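Local atomic coordinates of cysteine protease-like virA (PDB entry 3EB8), a protein that is secreted by Shigella flexneri as a virulence effector needed for entry into epithelial cells and spread within and between them, though its assigned tubulin-protease activity is disputed. Residues A[160-165]-A[278-283]; A[229-234]-A[325-330]; A[200-205]-A[214-219]; A[21-26]-A[80-85]; A[272-277]-A[304-309]. All blocks are in the same frame, centred on the assembly; numbering follows the deposited sequence.

Interaction 1 (A[160-165]-A[278-283]); sequences FNNIEI and IIKINA
The carbonyl oxygen of I281 gathers three contacts. N161 N donates to I281 O at 2.8 Å; water 1 donates to I281 O from 3.1 Å; and F160 CA sends a C-H toward I281 O at 3.0 Å. The same water accepts from N162 N, so two successive amides of 160-165 are tied to one oxygen, the second through solvent. F160 and I281 form a parallel beta bridge, and immediately after it the chain reverses in a type I' turn from F160 to I163, with N161 and N162 both at positive phi.

With CG anti to the backbone N (chi1 177°), the F160 ring lies along 278-283, crossing the I281 side chain at about a right angle: F160 CD1 meets I281 CG2 at 4.0 Å and F160 CZ meets A283 CB at 3.9 Å. L222 and Y300 also pack against this phenyl. K280 and N282 project from the other face of the strand. Bent at chi2, K280 brings NZ to N162 OD1 in a weak bond of 2.9 Å, and its charge makes a further cation-pi contact with Y159. The N161 and N282 amide planes stand 79° apart. The contact is thus divided: apolar carbons seal its buried face, while amides, an ammonium group and water complete the more exposed one, where the hairpin turn meets solvent.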
# COMPACT_ATOMS: atom_id res chain seq x y z
N PHE A 160 7.01 9.02 -5.18
CA PHE A 160 8.24 8.35 -5.56
C PHE A 160 9.30 8.68 -4.52
O PHE A 160 9.59 9.85 -4.26
CB PHE A 160 8.72 8.76 -6.95
CG PHE A 160 10.02 8.14 -7.33
CD1 PHE A 160 10.05 6.95 -8.02
CD2 PHE A 160 11.21 8.72 -6.97
CE1 PHE A 160 11.26 6.37 -8.36
CE2 PHE A 160 12.40 8.14 -7.31
CZ PHE A 160 12.43 6.97 -8.00
N ASN A 161 9.88 7.65 -3.92
CA ASN A 161 10.88 7.85 -2.87
C ASN A 161 10.50 8.90 -1.84
O ASN A 161 11.27 9.81 -1.56
CB ASN A 161 12.26 8.14 -3.48
CG ASN A 161 13.17 6.92 -3.47
OD1 ASN A 161 13.68 6.54 -2.41
ND2 ASN A 161 13.36 6.28 -4.63
N ASN A 162 9.31 8.77 -1.28
CA ASN A 162 8.87 9.66 -0.22
C ASN A 162 8.62 11.09 -0.67
O ASN A 162 8.62 12.02 0.14
CB ASN A 162 9.86 9.65 0.94
CG ASN A 162 9.66 8.47 1.86
OD1 ASN A 162 8.54 8.22 2.33
ND2 ASN A 162 10.73 7.72 2.12
N ILE A 163 8.41 11.27 -1.97
CA ILE A 163 8.11 12.57 -2.51
C ILE A 163 6.72 12.55 -3.09
O ILE A 163 6.45 11.80 -4.04
CB ILE A 163 9.10 12.92 -3.63
CG1 ILE A 163 10.54 12.93 -3.10
CG2 ILE A 163 8.74 14.25 -4.28
CD1 ILE A 163 11.59 12.82 -4.20
N GLU A 164 5.81 13.36 -2.55
CA GLU A 164 4.48 13.43 -3.13
C GLU A 164 4.54 13.97 -4.56
O GLU A 164 5.03 15.07 -4.80
CB GLU A 164 3.50 14.23 -2.28
CG GLU A 164 2.14 14.39 -2.95
CD GLU A 164 1.00 14.68 -1.98
OE1 GLU A 164 -0.17 14.44 -2.36
OE2 GLU A 164 1.26 15.14 -0.84
N ILE A 165 4.07 13.17 -5.50
CA ILE A 165 3.87 13.63 -6.85
C ILE A 165 2.51 14.31 -6.93
O ILE A 165 1.47 13.68 -6.70
CB ILE A 165 3.94 12.48 -7.86
CG1 ILE A 165 5.28 11.76 -7.75
CG2 ILE A 165 3.71 12.99 -9.28
CD1 ILE A 165 5.51 10.70 -8.80
N ILE A 278 -3.21 4.60 -2.06
CA ILE A 278 -1.95 5.16 -1.62
C ILE A 278 -0.82 4.36 -2.27
O ILE A 278 -0.60 3.18 -1.97
CB ILE A 278 -1.77 5.19 -0.07
CG1 ILE A 278 -2.51 6.39 0.54
CG2 ILE A 278 -0.30 5.40 0.29
CD1 ILE A 278 -3.98 6.37 0.41
N ILE A 279 -0.10 5.03 -3.16
CA ILE A 279 0.89 4.39 -4.00
C ILE A 279 2.29 4.92 -3.71
O ILE A 279 2.57 6.10 -3.89
CB ILE A 279 0.53 4.59 -5.48
CG1 ILE A 279 -0.76 3.83 -5.79
CG2 ILE A 279 1.69 4.13 -6.39
CD1 ILE A 279 -1.48 4.31 -7.04
N LYS A 280 3.16 4.05 -3.24
CA LYS A 280 4.56 4.41 -3.03
C LYS A 280 5.45 3.66 -4.01
O LYS A 280 5.35 2.44 -4.12
CB LYS A 280 4.99 4.14 -1.59
CG LYS A 280 4.31 5.06 -0.58
CD LYS A 280 5.30 5.59 0.46
CE LYS A 280 4.77 6.86 1.14
NZ LYS A 280 5.78 7.58 1.96
N ILE A 281 6.29 4.39 -4.73
CA ILE A 281 7.17 3.82 -5.74
C ILE A 281 8.58 4.24 -5.42
O ILE A 281 8.83 5.42 -5.15
CB ILE A 281 6.80 4.29 -7.18
CG1 ILE A 281 5.38 3.89 -7.53
CG2 ILE A 281 7.76 3.69 -8.20
CD1 ILE A 281 4.79 4.60 -8.71
N ASN A 282 9.50 3.26 -5.47
CA ASN A 282 10.92 3.49 -5.28
C ASN A 282 11.73 2.79 -6.36
O ASN A 282 11.33 1.75 -6.87
CB ASN A 282 11.35 3.00 -3.90
CG ASN A 282 10.74 3.83 -2.78
OD1 ASN A 282 11.14 4.97 -2.56
ND2 ASN A 282 9.75 3.27 -2.09
N ALA A 283 12.87 3.36 -6.72
CA ALA A 283 13.75 2.74 -7.69
C ALA A 283 14.52 1.67 -6.95
O ALA A 283 14.70 1.79 -5.75
CB ALA A 283 14.68 3.78 -8.28
O HOH W 1 7.93 6.59 -2.45

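Interaction 2 (A[229-234]-A[325-330]); sequences ISALTS and YLVHAG
Helix 229-234 runs at 144° to strand 325-327, with the axes 9.0 Å apart at their closest, and the CA atoms of A231 and V327 are the nearest pair. Small side chains line the helix where it meets the strand. The A231 methyl sits against one branch of V327, A231 CB to V327 CG2 at 3.7 Å, and the same branch also rests beside A231 CA. The other branch, CG1, faces S230 CB more loosely, at 4.4 Å; the hydroxyl of S230 is engaged elsewhere, with P226 O of its own helix.

One turn further on, S234 OG and Y325 OH share a hydrogen bond of 2.8 Å in which either may donate. S234 OG reaches the tyrosine at its edge, near the ring plane, and V327 CG2 also lies at that ring's edge. Y325 CG falls between the backbone N and the carbonyl carbon (chi1 51°), a rotamer that sends the phenol across to the helix. I342 touches both S234 and Y325, L338 touches S234, and the helix carbonyls of S230 and A231 also lie close to S234 OG. L232 and T233, on the side turned from the strand, pack on L173 and I174 of helix 167-176. The helix belongs to the region assigned to tubulin binding. The arrangement is that of a helix packed on one face of a mixed beta sheet, with helix 167-176 behind it.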
# COMPACT_ATOMS: atom_id res chain seq x y z
N ILE A 229 6.35 4.23 -16.00
CA ILE A 229 4.96 4.40 -16.40
C ILE A 229 4.18 3.12 -16.09
O ILE A 229 3.06 3.16 -15.59
CB ILE A 229 4.85 4.71 -17.91
CG1 ILE A 229 5.61 6.01 -18.23
CG2 ILE A 229 3.38 4.79 -18.33
CD1 ILE A 229 5.23 7.19 -17.33
N SER A 230 4.82 2.00 -16.38
CA SER A 230 4.24 0.69 -16.16
C SER A 230 3.98 0.48 -14.68
O SER A 230 2.93 -0.03 -14.30
CB SER A 230 5.17 -0.40 -16.71
OG SER A 230 5.23 -0.37 -18.13
N ALA A 231 4.94 0.88 -13.84
CA ALA A 231 4.82 0.73 -12.39
C ALA A 231 3.69 1.59 -11.81
O ALA A 231 2.87 1.11 -11.02
CB ALA A 231 6.13 1.07 -11.72
N LEU A 232 3.68 2.86 -12.20
CA LEU A 232 2.63 3.79 -11.78
C LEU A 232 1.22 3.33 -12.20
O LEU A 232 0.30 3.29 -11.38
CB LEU A 232 2.91 5.17 -12.37
CG LEU A 232 1.86 6.26 -12.20
CD1 LEU A 232 1.57 6.54 -10.72
CD2 LEU A 232 2.30 7.53 -12.92
N THR A 233 1.06 2.98 -13.48
CA THR A 233 -0.27 2.63 -13.98
C THR A 233 -0.74 1.29 -13.44
O THR A 233 -1.88 1.13 -13.05
CB THR A 233 -0.36 2.66 -15.54
OG1 THR A 233 0.57 1.73 -16.11
CG2 THR A 233 -0.04 4.06 -16.06
N SER A 234 0.17 0.33 -13.37
CA SER A 234 -0.21 -0.99 -12.89
C SER A 234 -0.80 -0.93 -11.49
O SER A 234 -1.62 -1.79 -11.13
CB SER A 234 0.99 -1.92 -12.89
OG SER A 234 1.88 -1.62 -11.84
N TYR A 325 5.16 -5.18 -5.13
CA TYR A 325 5.82 -5.93 -6.18
C TYR A 325 6.94 -5.11 -6.83
O TYR A 325 7.04 -3.89 -6.66
CB TYR A 325 4.83 -6.32 -7.25
CG TYR A 325 4.00 -5.18 -7.74
CD1 TYR A 325 4.37 -4.45 -8.85
CD2 TYR A 325 2.84 -4.81 -7.09
CE1 TYR A 325 3.59 -3.40 -9.29
CE2 TYR A 325 2.07 -3.77 -7.51
CZ TYR A 325 2.43 -3.06 -8.61
OH TYR A 325 1.63 -2.02 -9.03
N LEU A 326 7.76 -5.82 -7.61
CA LEU A 326 8.84 -5.24 -8.39
C LEU A 326 8.44 -5.13 -9.86
O LEU A 326 7.88 -6.06 -10.43
CB LEU A 326 10.05 -6.17 -8.31
CG LEU A 326 11.40 -5.62 -7.91
CD1 LEU A 326 11.33 -5.03 -6.51
CD2 LEU A 326 12.39 -6.77 -7.96
N VAL A 327 8.74 -3.99 -10.47
CA VAL A 327 8.60 -3.86 -11.91
C VAL A 327 9.98 -3.73 -12.55
O VAL A 327 10.70 -2.76 -12.29
CB VAL A 327 7.78 -2.62 -12.30
CG1 VAL A 327 7.61 -2.57 -13.82
CG2 VAL A 327 6.43 -2.62 -11.58
N HIS A 328 10.34 -4.72 -13.37
CA HIS A 328 11.67 -4.79 -13.99
C HIS A 328 11.90 -3.68 -15.04
O HIS A 328 10.96 -3.14 -15.62
CB HIS A 328 11.92 -6.20 -14.58
CG HIS A 328 11.30 -6.42 -15.93
ND1 HIS A 328 10.14 -7.15 -16.11
CD2 HIS A 328 11.67 -6.00 -17.16
CE1 HIS A 328 9.82 -7.16 -17.39
NE2 HIS A 328 10.74 -6.47 -18.05
N ALA A 329 13.17 -3.38 -15.28
CA ALA A 329 13.58 -2.26 -16.14
C ALA A 329 13.00 -2.19 -17.55
O ALA A 329 12.74 -1.10 -18.09
CB ALA A 329 15.08 -2.21 -16.22
N GLY A 330 12.82 -3.32 -18.20
CA GLY A 330 12.32 -3.25 -19.57
C GLY A 330 10.81 -3.35 -19.76
O GLY A 330 10.35 -3.61 -20.88

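Interaction 3 (A[200-205]-A[214-219]); sequences IINSNF and TEKLLF
E215, K216 and F219 carry the contact from the second arm of an antiparallel helical hairpin, in which helices 194-204 and 210-221 are joined by a short connection and both belong to the region assigned to tubulin binding. The axes of 200-204 and 214-219 pass 10.1 Å apart at 154°. E215 comes first: its OE1 stands 3.9 Å from F205 CZ, and carboxylate and ring planes are 66° apart.

K216 follows and spans the groove between the helices. Its CB touches the I201 methyl CG2, its CG lies 3.7 Å from F205 CB, and the two side chains slide past each other in opposite directions. A bend at chi3 then turns the ammonium group to N202, where K216 NZ donates to N202 OD1 at 2.8 Å, in the carbonyl plane and on a lone pair. The aliphatic part of the lysine is thus used for packing and its charged end for a bond at the partly exposed margin.

One turn later F219 points into the interface; its side chain and that of F205 cross at about a right angle, yet the ring planes are nearly parallel (about 10° apart), with F219 CD1 3.7 Å from F205 CE1. F205 also touches P166 and F212, and F219 touches I163 and I165. I201 CD1 lies 3.4 Å from F219 O.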
# COMPACT_ATOMS: atom_id res chain seq x y z
N ILE A 200 4.67 19.53 -19.12
CA ILE A 200 3.91 19.23 -17.91
C ILE A 200 4.67 19.53 -16.62
O ILE A 200 4.17 20.24 -15.74
CB ILE A 200 3.60 17.73 -17.86
CG1 ILE A 200 2.96 17.28 -19.16
CG2 ILE A 200 2.70 17.43 -16.71
CD1 ILE A 200 2.72 15.78 -19.20
N ILE A 201 5.87 18.97 -16.51
CA ILE A 201 6.69 19.09 -15.31
C ILE A 201 6.85 20.55 -14.94
O ILE A 201 6.60 20.93 -13.80
CB ILE A 201 8.06 18.39 -15.50
CG1 ILE A 201 7.91 16.90 -15.17
CG2 ILE A 201 9.14 19.01 -14.61
CD1 ILE A 201 8.93 16.02 -15.83
N ASN A 202 7.22 21.36 -15.93
CA ASN A 202 7.38 22.79 -15.71
C ASN A 202 6.08 23.53 -15.41
O ASN A 202 6.07 24.49 -14.64
CB ASN A 202 8.16 23.44 -16.85
CG ASN A 202 9.66 23.41 -16.61
OD1 ASN A 202 10.14 23.81 -15.54
ND2 ASN A 202 10.41 22.94 -17.59
N SER A 203 4.97 23.06 -16.00
CA SER A 203 3.65 23.60 -15.68
C SER A 203 3.31 23.39 -14.20
O SER A 203 2.64 24.22 -13.59
CB SER A 203 2.56 22.96 -16.54
OG SER A 203 2.48 23.54 -17.84
N ASN A 204 3.77 22.28 -13.63
CA ASN A 204 3.37 21.88 -12.28
C ASN A 204 4.39 22.14 -11.20
O ASN A 204 4.15 21.85 -10.03
CB ASN A 204 2.97 20.39 -12.24
CG ASN A 204 1.59 20.15 -12.79
OD1 ASN A 204 0.59 20.48 -12.15
ND2 ASN A 204 1.52 19.58 -13.99
N PHE A 205 5.54 22.67 -11.60
CA PHE A 205 6.60 23.03 -10.66
C PHE A 205 7.14 24.43 -10.97
O PHE A 205 8.18 24.58 -11.61
CB PHE A 205 7.72 22.00 -10.69
CG PHE A 205 7.39 20.71 -9.98
CD1 PHE A 205 7.51 19.49 -10.63
CD2 PHE A 205 6.99 20.71 -8.66
CE1 PHE A 205 7.22 18.29 -9.98
CE2 PHE A 205 6.69 19.52 -8.00
CZ PHE A 205 6.80 18.31 -8.67
N THR A 214 15.61 19.92 -8.21
CA THR A 214 15.94 18.50 -8.15
C THR A 214 14.72 17.63 -8.48
O THR A 214 14.82 16.68 -9.25
CB THR A 214 16.59 18.08 -6.80
OG1 THR A 214 15.58 17.90 -5.81
CG2 THR A 214 17.55 19.13 -6.32
N GLU A 215 13.57 17.94 -7.90
CA GLU A 215 12.36 17.20 -8.24
C GLU A 215 12.04 17.27 -9.75
O GLU A 215 11.63 16.27 -10.35
CB GLU A 215 11.16 17.69 -7.43
CG GLU A 215 11.27 17.51 -5.93
CD GLU A 215 10.00 17.95 -5.21
OE1 GLU A 215 8.91 17.42 -5.50
OE2 GLU A 215 10.08 18.85 -4.34
N LYS A 216 12.20 18.45 -10.34
CA LYS A 216 11.84 18.61 -11.74
C LYS A 216 12.68 17.64 -12.57
O LYS A 216 12.18 16.99 -13.50
CB LYS A 216 12.09 20.04 -12.21
CG LYS A 216 11.18 21.07 -11.60
CD LYS A 216 11.13 22.33 -12.46
CE LYS A 216 12.50 22.66 -13.04
NZ LYS A 216 12.46 23.82 -13.99
N LEU A 217 13.95 17.55 -12.20
CA LEU A 217 14.94 16.75 -12.90
C LEU A 217 14.60 15.29 -12.73
O LEU A 217 14.58 14.52 -13.68
CB LEU A 217 16.31 17.01 -12.30
CG LEU A 217 17.45 17.16 -13.29
CD1 LEU A 217 17.32 18.52 -13.98
CD2 LEU A 217 18.76 17.02 -12.54
N LEU A 218 14.34 14.93 -11.48
CA LEU A 218 14.00 13.57 -11.11
C LEU A 218 12.80 13.08 -11.92
O LEU A 218 12.86 12.04 -12.57
CB LEU A 218 13.69 13.52 -9.61
CG LEU A 218 13.32 12.17 -9.01
CD1 LEU A 218 14.36 11.15 -9.40
CD2 LEU A 218 13.21 12.29 -7.49
N PHE A 219 11.71 13.85 -11.87
CA PHE A 219 10.50 13.42 -12.56
C PHE A 219 10.62 13.52 -14.07
O PHE A 219 9.88 12.88 -14.78
CB PHE A 219 9.26 14.17 -12.06
CG PHE A 219 8.98 13.94 -10.61
CD1 PHE A 219 8.81 15.00 -9.74
CD2 PHE A 219 8.96 12.65 -10.10
CE1 PHE A 219 8.58 14.78 -8.38
CE2 PHE A 219 8.72 12.43 -8.74
CZ PHE A 219 8.53 13.50 -7.89

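Interaction 4 (A[21-26]-A[80-85]); sequences DSFSPS and SSLPPK
K85 reaches across to the 21-26 backbone, its side chain extended beyond CG: K85 NZ donates to F23 O at 2.8 Å and to D21 O at 3.0 Å. The two bonds differ in direction: the donor is almost in line with the D21 carbonyl (171°) but stands above the plane of the F23 carbonyl. Water 2 accepts from K85 NZ as well, at 2.8 Å. Lower on the same chain, K85 CD passes P25 CD at 4.1 Å, lysine and pyrrolidine crossing at about a right angle.

P83 turns its ring toward D21, where P83 CG approaches D21 CA to 3.3 Å. The D21 side chain starts away from 80-85, but its carboxylate swings back beside the P83 ring, and OD2 has a long, weak ion pair with K17. F23 meets the second segment through its root: F23 CB lies 4.3 Å from L82 CD2, while its ring leads away. An inverse gamma turn centred on P84 swings the chain so that P83 and K85 face the same partner. The negative ends of two carbonyl dipoles would be expected to stabilise the ammonium charge.

The contact lies where helix 12-21 gives way to edge strand 24-25 of the antiparallel sheet: F23 packs on I46 and L48 of strand 44-51, L82 on M20 of that helix, and P25 and L82 on F87 of strand 86-87.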
# COMPACT_ATOMS: atom_id res chain seq x y z
N ASP A 21 10.56 1.99 13.24
CA ASP A 21 10.72 2.10 11.79
C ASP A 21 11.84 1.17 11.34
O ASP A 21 11.74 0.48 10.33
CB ASP A 21 10.99 3.54 11.36
CG ASP A 21 9.77 4.46 11.54
OD1 ASP A 21 8.72 4.02 12.09
OD2 ASP A 21 9.88 5.63 11.12
N SER A 22 12.91 1.14 12.13
CA SER A 22 14.01 0.18 12.01
C SER A 22 13.55 -1.28 11.86
O SER A 22 14.31 -2.13 11.41
CB SER A 22 14.91 0.30 13.24
OG SER A 22 15.71 1.47 13.16
N PHE A 23 12.31 -1.56 12.25
CA PHE A 23 11.81 -2.92 12.21
C PHE A 23 11.44 -3.32 10.79
O PHE A 23 10.75 -2.58 10.08
CB PHE A 23 10.62 -3.11 13.16
CG PHE A 23 11.02 -3.30 14.60
CD1 PHE A 23 11.18 -2.22 15.44
CD2 PHE A 23 11.26 -4.58 15.10
CE1 PHE A 23 11.58 -2.39 16.76
CE2 PHE A 23 11.66 -4.77 16.42
CZ PHE A 23 11.81 -3.68 17.25
N SER A 24 11.93 -4.48 10.37
CA SER A 24 11.67 -4.99 9.03
C SER A 24 11.17 -6.42 9.12
O SER A 24 11.54 -7.14 10.04
CB SER A 24 12.95 -4.94 8.19
OG SER A 24 13.60 -3.69 8.36
N PRO A 25 10.34 -6.83 8.15
CA PRO A 25 9.86 -8.21 8.10
C PRO A 25 11.03 -9.17 8.05
O PRO A 25 12.04 -8.88 7.41
CB PRO A 25 9.09 -8.27 6.78
CG PRO A 25 8.77 -6.88 6.45
CD PRO A 25 9.87 -6.03 7.01
N SER A 26 10.92 -10.30 8.73
CA SER A 26 11.98 -11.29 8.68
C SER A 26 11.67 -12.36 7.63
O SER A 26 10.80 -13.21 7.83
CB SER A 26 12.18 -11.90 10.06
OG SER A 26 12.62 -10.90 10.95
N SER A 80 0.46 -1.35 16.71
CA SER A 80 0.08 -0.02 16.28
C SER A 80 1.31 0.87 16.08
O SER A 80 1.24 1.87 15.37
CB SER A 80 -0.91 0.63 17.26
OG SER A 80 -0.29 0.92 18.50
N SER A 81 2.44 0.49 16.65
CA SER A 81 3.63 1.31 16.52
C SER A 81 4.61 0.82 15.45
O SER A 81 5.62 1.48 15.18
CB SER A 81 4.34 1.43 17.88
OG SER A 81 4.93 0.20 18.23
N LEU A 82 4.33 -0.33 14.84
CA LEU A 82 5.15 -0.83 13.73
C LEU A 82 5.02 0.07 12.49
O LEU A 82 4.01 0.74 12.30
CB LEU A 82 4.79 -2.28 13.38
CG LEU A 82 5.11 -3.38 14.40
CD1 LEU A 82 4.59 -4.71 13.92
CD2 LEU A 82 6.60 -3.46 14.67
N PRO A 83 6.04 0.09 11.64
CA PRO A 83 5.91 0.90 10.42
C PRO A 83 4.93 0.26 9.42
O PRO A 83 4.63 -0.92 9.53
CB PRO A 83 7.34 0.90 9.84
CG PRO A 83 8.19 0.16 10.81
CD PRO A 83 7.30 -0.67 11.69
N PRO A 84 4.47 1.05 8.44
CA PRO A 84 3.58 0.55 7.38
C PRO A 84 4.31 -0.44 6.48
O PRO A 84 4.65 -0.11 5.34
CB PRO A 84 3.26 1.82 6.58
CG PRO A 84 4.50 2.68 6.78
CD PRO A 84 4.78 2.48 8.25
N LYS A 85 4.55 -1.65 6.98
CA LYS A 85 5.20 -2.70 6.19
C LYS A 85 4.35 -3.95 6.26
O LYS A 85 3.45 -4.06 7.10
CB LYS A 85 6.60 -2.99 6.71
CG LYS A 85 7.50 -1.77 6.69
CD LYS A 85 8.89 -2.08 7.17
CE LYS A 85 9.76 -0.85 7.08
NZ LYS A 85 11.05 -1.01 7.80
O HOH W 2 12.01 -2.64 5.72

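Interaction 5 (A[272-277]-A[304-309]); sequences INNCGH and SSILPS
Strands 274-277 and 304-309 run antiparallel, their axes 4.6 Å apart and inclined at 176°. N274 and P308 form a non-hydrogen-bonded pair, and just beyond it S309 N donates to N273 O at 2.8 Å. Further along, the ladder slackens: C275 N to L307 O (3.3 Å) and L307 N to G276 O (3.4 Å) are both weak bonds, which join C275 and G276, the latter at positive phi, to the same residue. G276 N gives a weak bond to N274 OD1 (2.8 Å).

The pairing joins neighbouring strands of the large mixed sheet, and 274-283 is bordered on its other side by 157-160, through a backbone bond from H277 to K157; C275 bonds to S155, just before that strand. S309 strengthens the end of the ladder with its side chain. Its OG lies between the backbone N and the carbonyl carbon (chi1 71°) and donates to I272 O at 2.8 Å in the carbonyl plane. Water 3 donates to both N273 O and S309 O.

I306 CG1 lies over one face of the H277 imidazole; the F236 ring also meets the imidazole, with planes about 50° apart. At the imidazole edge, H277 ND1 is 3.6 Å from S304 OG, a hydroxyl bonded to A235 O.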
# COMPACT_ATOMS: atom_id res chain seq x y z
N ILE A 272 -19.67 5.73 1.82
CA ILE A 272 -18.88 5.67 0.60
C ILE A 272 -18.18 4.33 0.53
O ILE A 272 -17.81 3.77 1.55
CB ILE A 272 -17.81 6.79 0.55
CG1 ILE A 272 -16.72 6.54 1.60
CG2 ILE A 272 -18.44 8.17 0.75
CD1 ILE A 272 -15.51 7.42 1.43
N ASN A 273 -17.98 3.82 -0.68
CA ASN A 273 -17.34 2.52 -0.86
C ASN A 273 -15.84 2.50 -0.56
O ASN A 273 -15.35 1.60 0.14
CB ASN A 273 -17.55 2.01 -2.28
CG ASN A 273 -16.72 0.78 -2.58
OD1 ASN A 273 -15.61 0.87 -3.11
ND2 ASN A 273 -17.25 -0.39 -2.21
N ASN A 274 -15.12 3.47 -1.12
CA ASN A 274 -13.65 3.48 -1.11
C ASN A 274 -13.08 4.89 -1.02
O ASN A 274 -13.71 5.85 -1.47
CB ASN A 274 -13.12 2.78 -2.36
CG ASN A 274 -11.71 3.23 -2.73
OD1 ASN A 274 -11.53 3.99 -3.68
ND2 ASN A 274 -10.71 2.76 -1.99
N CYS A 275 -11.88 5.01 -0.44
CA CYS A 275 -11.20 6.31 -0.29
C CYS A 275 -9.96 6.48 -1.20
O CYS A 275 -9.18 7.40 -1.00
CB CYS A 275 -10.83 6.57 1.18
SG CYS A 275 -11.96 5.84 2.41
N GLY A 276 -9.79 5.60 -2.19
CA GLY A 276 -8.72 5.74 -3.17
C GLY A 276 -7.43 4.99 -2.86
O GLY A 276 -7.37 4.21 -1.90
N HIS A 277 -6.39 5.24 -3.66
CA HIS A 277 -5.11 4.52 -3.58
C HIS A 277 -4.00 5.29 -2.87
O HIS A 277 -3.85 6.50 -3.06
CB HIS A 277 -4.59 4.19 -4.98
CG HIS A 277 -5.39 3.16 -5.71
ND1 HIS A 277 -4.99 1.85 -5.84
CD2 HIS A 277 -6.58 3.25 -6.36
CE1 HIS A 277 -5.89 1.18 -6.53
NE2 HIS A 277 -6.86 2.00 -6.86
N SER A 304 1.10 -0.58 -3.56
CA SER A 304 -0.21 -0.03 -3.92
C SER A 304 -1.27 -0.45 -2.91
O SER A 304 -1.67 -1.61 -2.86
CB SER A 304 -0.61 -0.51 -5.32
OG SER A 304 -1.80 0.12 -5.78
N SER A 305 -1.73 0.49 -2.10
CA SER A 305 -2.74 0.17 -1.11
C SER A 305 -4.09 0.71 -1.50
O SER A 305 -4.23 1.88 -1.85
CB SER A 305 -2.34 0.73 0.24
OG SER A 305 -1.13 0.13 0.65
N ILE A 306 -5.09 -0.15 -1.45
CA ILE A 306 -6.44 0.32 -1.64
C ILE A 306 -7.09 0.46 -0.24
O ILE A 306 -6.71 -0.23 0.69
CB ILE A 306 -7.22 -0.60 -2.60
CG1 ILE A 306 -8.45 0.12 -3.16
CG2 ILE A 306 -7.62 -1.91 -1.92
CD1 ILE A 306 -9.10 -0.57 -4.35
N LEU A 307 -8.04 1.38 -0.09
CA LEU A 307 -8.59 1.68 1.23
C LEU A 307 -10.12 1.60 1.28
O LEU A 307 -10.77 2.60 1.60
CB LEU A 307 -8.17 3.08 1.71
CG LEU A 307 -6.69 3.50 1.78
CD1 LEU A 307 -6.56 5.00 2.11
CD2 LEU A 307 -5.92 2.69 2.79
N PRO A 308 -10.69 0.43 0.95
CA PRO A 308 -12.15 0.34 0.99
C PRO A 308 -12.66 0.61 2.39
O PRO A 308 -12.00 0.27 3.35
CB PRO A 308 -12.42 -1.13 0.64
CG PRO A 308 -11.13 -1.82 0.94
CD PRO A 308 -10.10 -0.84 0.52
N SER A 309 -13.83 1.22 2.50
CA SER A 309 -14.43 1.47 3.81
C SER A 309 -14.89 0.15 4.43
O SER A 309 -15.26 -0.78 3.72
CB SER A 309 -15.61 2.42 3.68
OG SER A 309 -16.67 1.74 3.05
O HOH W 3 -16.54 -0.88 0.90

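In the fold
Interactions 1 and 5 use successive parts of strand 274-283, and I278 N lies 2.9 Å from S305 O, a probable hydrogen bond that carries the sheet from one to the other. Interaction 2 brings a helix onto the same sheet: I281 CD1 packs 3.8 Å from L232 CA. Interaction 3, nested within the chain loop that interaction 1 closes, packs against 160-165 just past its turn, with I165 CG1 3.6 Å from F219 CE2. Interaction 4 stands apart, at the antiparallel sheet near the N-terminus; its nearest atoms are about 7 Å from interactions 1 and 5, and its centre is about 32 Å from that of interaction 3.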